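Local coordinates for protein peptide synthetase, module 7 (Actinoplanes teichomyceticus, PDB 4TX3) that is a condensation-like domain of module 7 of a nonribosomal peptide synthetase and probably recruits cytochrome P450 enzymes to the carrier-bound peptide, at residues B[96-110]-B[124-138]. Numbering follows the deposited sequence.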
loop_
_atom_site.group_PDB
_atom_site.type_symbol
_atom_site.label_atom_id
_atom_site.label_comp_id
_atom_site.label_asym_id
_atom_site.label_seq_id
_atom_site.Cartn_x
_atom_site.Cartn_y
_atom_site.Cartn_z
ATOM N N VAL B 96 30.252 -10.291 9.528
ATOM C CA VAL B 96 30.698 -11.664 9.707
ATOM C C VAL B 96 31.068 -12.223 8.342
ATOM O O VAL B 96 30.195 -12.320 7.477
ATOM C CB VAL B 96 29.582 -12.537 10.348
ATOM C CG1 VAL B 96 29.980 -13.998 10.380
ATOM C CG2 VAL B 96 29.227 -12.025 11.738
ATOM N N PRO B 97 32.357 -12.558 8.127
ATOM C CA PRO B 97 32.760 -13.126 6.824
ATOM C C PRO B 97 32.001 -14.425 6.540
ATOM O O PRO B 97 31.740 -15.216 7.462
ATOM C CB PRO B 97 34.266 -13.383 6.985
ATOM C CG PRO B 97 34.704 -12.439 8.095
ATOM C CD PRO B 97 33.502 -12.361 9.036
ATOM N N ALA B 98 31.617 -14.629 5.285
ATOM C CA ALA B 98 30.804 -15.787 4.938
ATOM C C ALA B 98 30.999 -16.143 3.486
ATOM O O ALA B 98 31.462 -15.321 2.702
ATOM C CB ALA B 98 29.339 -15.520 5.218
ATOM N N THR B 99 30.642 -17.373 3.133
ATOM C CA THR B 99 30.668 -17.818 1.743
ATOM C C THR B 99 29.268 -18.189 1.309
ATOM O O THR B 99 28.390 -18.401 2.145
ATOM C CB THR B 99 31.572 -19.025 1.552
ATOM O OG1 THR B 99 30.998 -20.139 2.253
ATOM C CG2 THR B 99 32.963 -18.739 2.095
ATOM N N GLU B 100 29.051 -18.286 0.004
ATOM C CA GLU B 100 27.735 -18.686 -0.475
ATOM C C GLU B 100 27.330 -20.048 0.090
ATOM O O GLU B 100 26.156 -20.282 0.387
ATOM C CB GLU B 100 27.698 -18.711 -2.004
ATOM C CG GLU B 100 27.934 -17.352 -2.644
ATOM C CD GLU B 100 26.824 -16.355 -2.334
ATOM O OE1 GLU B 100 25.691 -16.781 -2.026
ATOM O OE2 GLU B 100 27.081 -15.131 -2.402
ATOM N N GLU B 101 28.305 -20.929 0.276
ATOM C CA GLU B 101 28.002 -22.306 0.640
ATOM C C GLU B 101 27.724 -22.460 2.132
ATOM O O GLU B 101 26.890 -23.280 2.515
ATOM C CB GLU B 101 29.147 -23.239 0.219
ATOM C CG GLU B 101 29.940 -22.750 -1.005
ATOM C CD GLU B 101 29.149 -22.785 -2.320
ATOM O OE1 GLU B 101 27.932 -23.087 -2.314
ATOM O OE2 GLU B 101 29.752 -22.493 -3.375
ATOM N N ASP B 102 28.405 -21.683 2.973
ATOM C CA ASP B 102 28.186 -21.799 4.410
ATOM C C ASP B 102 27.048 -20.885 4.887
ATOM O O ASP B 102 26.509 -21.081 5.986
ATOM C CB ASP B 102 29.480 -21.508 5.199
ATOM C CG ASP B 102 29.900 -20.030 5.171
ATOM O OD1 ASP B 102 29.172 -19.168 4.629
ATOM O OD2 ASP B 102 30.985 -19.719 5.715
ATOM N N LEU B 103 26.688 -19.902 4.054
ATOM C CA LEU B 103 25.695 -18.873 4.409
ATOM C C LEU B 103 24.322 -19.403 4.871
ATOM O O LEU B 103 23.806 -18.931 5.893
ATOM C CB LEU B 103 25.490 -17.898 3.233
ATOM C CG LEU B 103 24.537 -16.706 3.460
ATOM C CD1 LEU B 103 25.010 -15.803 4.602
ATOM C CD2 LEU B 103 24.338 -15.893 2.186
ATOM N N PRO B 104 23.725 -20.372 4.139
ATOM C CA PRO B 104 22.421 -20.861 4.619
ATOM C C PRO B 104 22.487 -21.400 6.051
ATOM O O PRO B 104 21.600 -21.106 6.856
ATOM C CB PRO B 104 22.082 -21.977 3.638
ATOM C CG PRO B 104 22.876 -21.647 2.392
ATOM C CD PRO B 104 24.151 -21.072 2.910
ATOM N N ALA B 105 23.538 -22.150 6.363
ATOM C CA ALA B 105 23.764 -22.659 7.713
ATOM C C ALA B 105 23.846 -21.536 8.745
ATOM O O ALA B 105 23.245 -21.620 9.820
ATOM C CB ALA B 105 25.035 -23.494 7.752
ATOM N N ARG B 106 24.599 -20.490 8.417
ATOM C CA ARG B 106 24.739 -19.346 9.310
ATOM C C ARG B 106 23.411 -18.597 9.523
ATOM O O ARG B 106 23.094 -18.196 10.653
ATOM C CB ARG B 106 25.803 -18.390 8.769
ATOM C CG ARG B 106 27.208 -18.970 8.790
ATOM C CD ARG B 106 28.231 -17.921 8.416
ATOM N NE ARG B 106 29.330 -17.902 9.378
ATOM C CZ ARG B 106 30.554 -18.326 9.109
ATOM N NH1 ARG B 106 30.839 -18.789 7.903
ATOM N NH2 ARG B 106 31.494 -18.274 10.041
ATOM N N LEU B 107 22.661 -18.402 8.433
ATOM C CA LEU B 107 21.338 -17.789 8.482
ATOM C C LEU B 107 20.392 -18.561 9.396
ATOM O O LEU B 107 19.663 -17.970 10.208
ATOM C CB LEU B 107 20.745 -17.700 7.082
ATOM C CG LEU B 107 21.372 -16.565 6.285
ATOM C CD1 LEU B 107 20.970 -16.611 4.815
ATOM C CD2 LEU B 107 20.964 -15.252 6.928
ATOM N N ALA B 108 20.424 -19.886 9.268
ATOM C CA ALA B 108 19.568 -20.765 10.060
ATOM C C ALA B 108 19.905 -20.700 11.547
ATOM O O ALA B 108 19.005 -20.595 12.382
ATOM C CB ALA B 108 19.673 -22.192 9.560
ATOM N N GLU B 109 21.190 -20.771 11.883
ATOM C CA GLU B 109 21.607 -20.737 13.284
ATOM C C GLU B 109 21.226 -19.423 13.975
ATOM O O GLU B 109 20.758 -19.426 15.112
ATOM C CB GLU B 109 23.114 -20.955 13.403
ATOM C CG GLU B 109 23.669 -20.611 14.780
ATOM C CD GLU B 109 25.093 -20.084 14.719
ATOM O OE1 GLU B 109 25.288 -18.853 14.889
ATOM O OE2 GLU B 109 26.017 -20.902 14.501
ATOM N N ARG B 110 21.426 -18.307 13.280
ATOM C CA ARG B 110 21.114 -16.987 13.824
ATOM C C ARG B 110 19.594 -16.820 14.046
ATOM O O ARG B 110 19.155 -16.273 15.069
ATOM C CB ARG B 110 21.683 -15.909 12.883
ATOM C CG ARG B 110 21.427 -14.451 13.256
ATOM C CD ARG B 110 21.888 -14.087 14.661
ATOM N NE ARG B 110 23.220 -14.585 15.013
ATOM C CZ ARG B 110 23.864 -14.265 16.139
ATOM N NH1 ARG B 110 23.303 -13.440 17.024
ATOM N NH2 ARG B 110 25.075 -14.765 16.381
ATOM N N ARG B 124 16.870 -9.065 16.668
ATOM C CA ARG B 124 18.250 -9.480 16.529
ATOM C C ARG B 124 18.654 -9.376 15.064
ATOM O O ARG B 124 17.922 -9.811 14.172
ATOM C CB ARG B 124 18.391 -10.907 17.047
ATOM C CG ARG B 124 19.699 -11.552 16.827
ATOM C CD ARG B 124 19.553 -13.055 16.973
ATOM N NE ARG B 124 19.068 -13.431 18.294
ATOM C CZ ARG B 124 18.204 -14.417 18.501
ATOM N NH1 ARG B 124 17.751 -15.125 17.462
ATOM N NH2 ARG B 124 17.801 -14.700 19.738
ATOM N N CYS B 125 19.809 -8.784 14.807
ATOM C CA CYS B 125 20.257 -8.645 13.439
ATOM C C CYS B 125 21.701 -9.098 13.299
ATOM O O CYS B 125 22.458 -9.075 14.274
ATOM C CB CYS B 125 20.082 -7.198 12.965
ATOM S SG CYS B 125 20.893 -5.931 13.973
ATOM N N GLU B 126 22.071 -9.534 12.094
ATOM C CA GLU B 126 23.471 -9.808 11.790
ATOM C C GLU B 126 23.775 -9.470 10.331
ATOM O O GLU B 126 22.915 -9.553 9.452
ATOM C CB GLU B 126 23.828 -11.273 12.094
ATOM C CG GLU B 126 25.292 -11.470 12.548
ATOM C CD GLU B 126 25.621 -12.913 12.995
ATOM O OE1 GLU B 126 24.962 -13.869 12.520
ATOM O OE2 GLU B 126 26.551 -13.099 13.820
ATOM N N LEU B 127 25.006 -9.061 10.076
ATOM C CA LEU B 127 25.391 -8.717 8.722
ATOM C C LEU B 127 26.496 -9.657 8.265
ATOM O O LEU B 127 27.563 -9.729 8.878
ATOM C CB LEU B 127 25.834 -7.256 8.641
ATOM C CG LEU B 127 26.148 -6.745 7.235
ATOM C CD1 LEU B 127 24.922 -6.796 6.334
ATOM C CD2 LEU B 127 26.716 -5.327 7.303
ATOM N N PHE B 128 26.219 -10.384 7.190
ATOM C CA PHE B 128 27.179 -11.317 6.615
ATOM C C PHE B 128 27.894 -10.681 5.420
ATOM O O PHE B 128 27.247 -10.104 4.539
ATOM C CB PHE B 128 26.472 -12.616 6.210
ATOM C CG PHE B 128 25.851 -13.330 7.369
ATOM C CD1 PHE B 128 26.643 -14.039 8.266
ATOM C CD2 PHE B 128 24.486 -13.262 7.595
ATOM C CE1 PHE B 128 26.086 -14.680 9.356
ATOM C CE2 PHE B 128 23.918 -13.903 8.680
ATOM C CZ PHE B 128 24.725 -14.615 9.566
ATOM N N ALA B 129 29.224 -10.760 5.401
ATOM C CA ALA B 129 29.989 -10.191 4.296
ATOM C C ALA B 129 30.459 -11.284 3.335
ATOM O O ALA B 129 31.221 -12.174 3.707
ATOM C CB ALA B 129 31.164 -9.397 4.818
ATOM N N LEU B 130 29.981 -11.205 2.099
ATOM C CA LEU B 130 30.298 -12.184 1.069
ATOM C C LEU B 130 31.444 -11.713 0.181
ATOM O O LEU B 130 32.319 -12.498 -0.173
ATOM C CB LEU B 130 29.069 -12.463 0.215
ATOM C CG LEU B 130 27.952 -13.259 0.875
ATOM C CD1 LEU B 130 26.690 -13.050 0.075
ATOM C CD2 LEU B 130 28.314 -14.744 0.946
ATOM N N SER B 131 31.418 -10.439 -0.197
ATOM C CA SER B 131 32.552 -9.793 -0.859
ATOM C C SER B 131 32.440 -8.290 -0.625
ATOM O O SER B 131 31.583 -7.861 0.134
ATOM C CB SER B 131 32.582 -10.115 -2.348
ATOM O OG SER B 131 31.518 -9.469 -3.011
ATOM N N GLU B 132 33.281 -7.491 -1.274
ATOM C CA GLU B 132 33.325 -6.059 -0.980
ATOM C C GLU B 132 32.010 -5.356 -1.324
ATOM O O GLU B 132 31.663 -4.365 -0.688
ATOM C CB GLU B 132 34.489 -5.380 -1.714
ATOM C CG GLU B 132 34.704 -3.917 -1.322
ATOM C CD GLU B 132 35.929 -3.285 -1.983
ATOM O OE1 GLU B 132 36.407 -3.839 -3.005
ATOM O OE2 GLU B 132 36.413 -2.238 -1.479
ATOM N N LYS B 133 31.268 -5.870 -2.298
ATOM C CA LYS B 133 29.992 -5.244 -2.661
ATOM C C LYS B 133 28.802 -6.208 -2.560
ATOM O O LYS B 133 27.767 -5.999 -3.188
ATOM C CB LYS B 133 30.072 -4.649 -4.076
ATOM C CG LYS B 133 31.041 -3.483 -4.176
ATOM C CD LYS B 133 30.972 -2.760 -5.514
ATOM C CE LYS B 133 32.020 -1.643 -5.585
ATOM N NZ LYS B 133 31.912 -0.837 -6.833
ATOM N N GLU B 134 28.952 -7.260 -1.766
ATOM C CA GLU B 134 27.885 -8.242 -1.593
ATOM C C GLU B 134 27.712 -8.579 -0.117
ATOM O O GLU B 134 28.600 -9.164 0.505
ATOM C CB GLU B 134 28.182 -9.515 -2.382
ATOM C CG GLU B 134 27.003 -10.458 -2.499
ATOM C CD GLU B 134 26.491 -10.576 -3.925
ATOM O OE1 GLU B 134 27.261 -10.257 -4.859
ATOM O OE2 GLU B 134 25.322 -10.983 -4.121
ATOM N N HIS B 135 26.575 -8.198 0.446
ATOM C CA HIS B 135 26.274 -8.526 1.836
ATOM C C HIS B 135 24.895 -9.148 1.961
ATOM O O HIS B 135 24.038 -8.993 1.080
ATOM C CB HIS B 135 26.344 -7.285 2.733
ATOM C CG HIS B 135 27.692 -6.641 2.791
ATOM N ND1 HIS B 135 28.196 -5.872 1.761
ATOM C CD2 HIS B 135 28.633 -6.633 3.767
ATOM C CE1 HIS B 135 29.396 -5.425 2.096
ATOM N NE2 HIS B 135 29.681 -5.868 3.312
ATOM N N VAL B 136 24.686 -9.853 3.066
ATOM C CA VAL B 136 23.353 -10.291 3.431
ATOM C C VAL B 136 23.005 -9.806 4.840
ATOM O O VAL B 136 23.739 -10.043 5.807
ATOM C CB VAL B 136 23.230 -11.800 3.328
ATOM C CG1 VAL B 136 22.020 -12.284 4.087
ATOM C CG2 VAL B 136 23.143 -12.202 1.864
ATOM N N LEU B 137 21.898 -9.082 4.944
ATOM C CA LEU B 137 21.395 -8.661 6.245
ATOM C C LEU B 137 20.338 -9.649 6.744
ATOM O O LEU B 137 19.378 -9.957 6.048
ATOM C CB LEU B 137 20.818 -7.243 6.181
ATOM C CG LEU B 137 20.266 -6.796 7.534
ATOM C CD1 LEU B 137 21.383 -6.795 8.584
ATOM C CD2 LEU B 137 19.573 -5.446 7.444
ATOM N N SER B 138 20.539 -10.156 7.949
ATOM C CA SER B 138 19.611 -11.098 8.556
ATOM C C SER B 138 18.909 -10.459 9.767
ATOM O O SER B 138 19.571 -9.990 10.709
ATOM C CB SER B 138 20.361 -12.365 8.965
ATOM O OG SER B 138 19.560 -13.202 9.760
HETATM O O HOH W 1 32.530 -15.296 0.085
#
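Two arginines touch through their methylenes, Arg110 CD and Arg124 CD being 3.4 Å apart. Their guanidinium groups are near but not in contact, with planes 77° apart. The setting is a beta-alpha-beta unit of the condensation domain: edge strand 96-97, helix 103-112 and the parallel strand 123-129. Glu126 probably eases the repulsion. Its OE1 forms a salt bridge with Arg110 NE at 3.1 Å, and its OE2 sits over one face of that guanidinium. The Arg110 chain folds at chi2 (55°) and chi3 (45°), which brings NE back to this carboxylate. Arg124 NH1 gives a weak bond to Arg110 O (3.0 Å). With an alanine in place of Arg110, the Glu126 carboxylate would probably lose its salt-bridge mate, and Arg124 CD its packing partner. Arg124 makes a cation-pi contact with Phe115, and its NH2 hydrogen-bonds to Gln113 O.

Further along, Phe128 lies between sheet and helix. Leu103 CD1 meets its CG at 3.8 Å, Leu107 CD2 meets CE2, and Arg106 CB meets CE1. Val96 runs beside Phe128, its CB and CG1 against CD1. Leu107 CD2 also touches Ser138 CB. The strands are joined by Val96 N to Leu127 O and Ala129 N to Val96 O, both 2.8 Å. Past them, one water donates to both Ala98 O and Leu130 O, each at 2.8 Å.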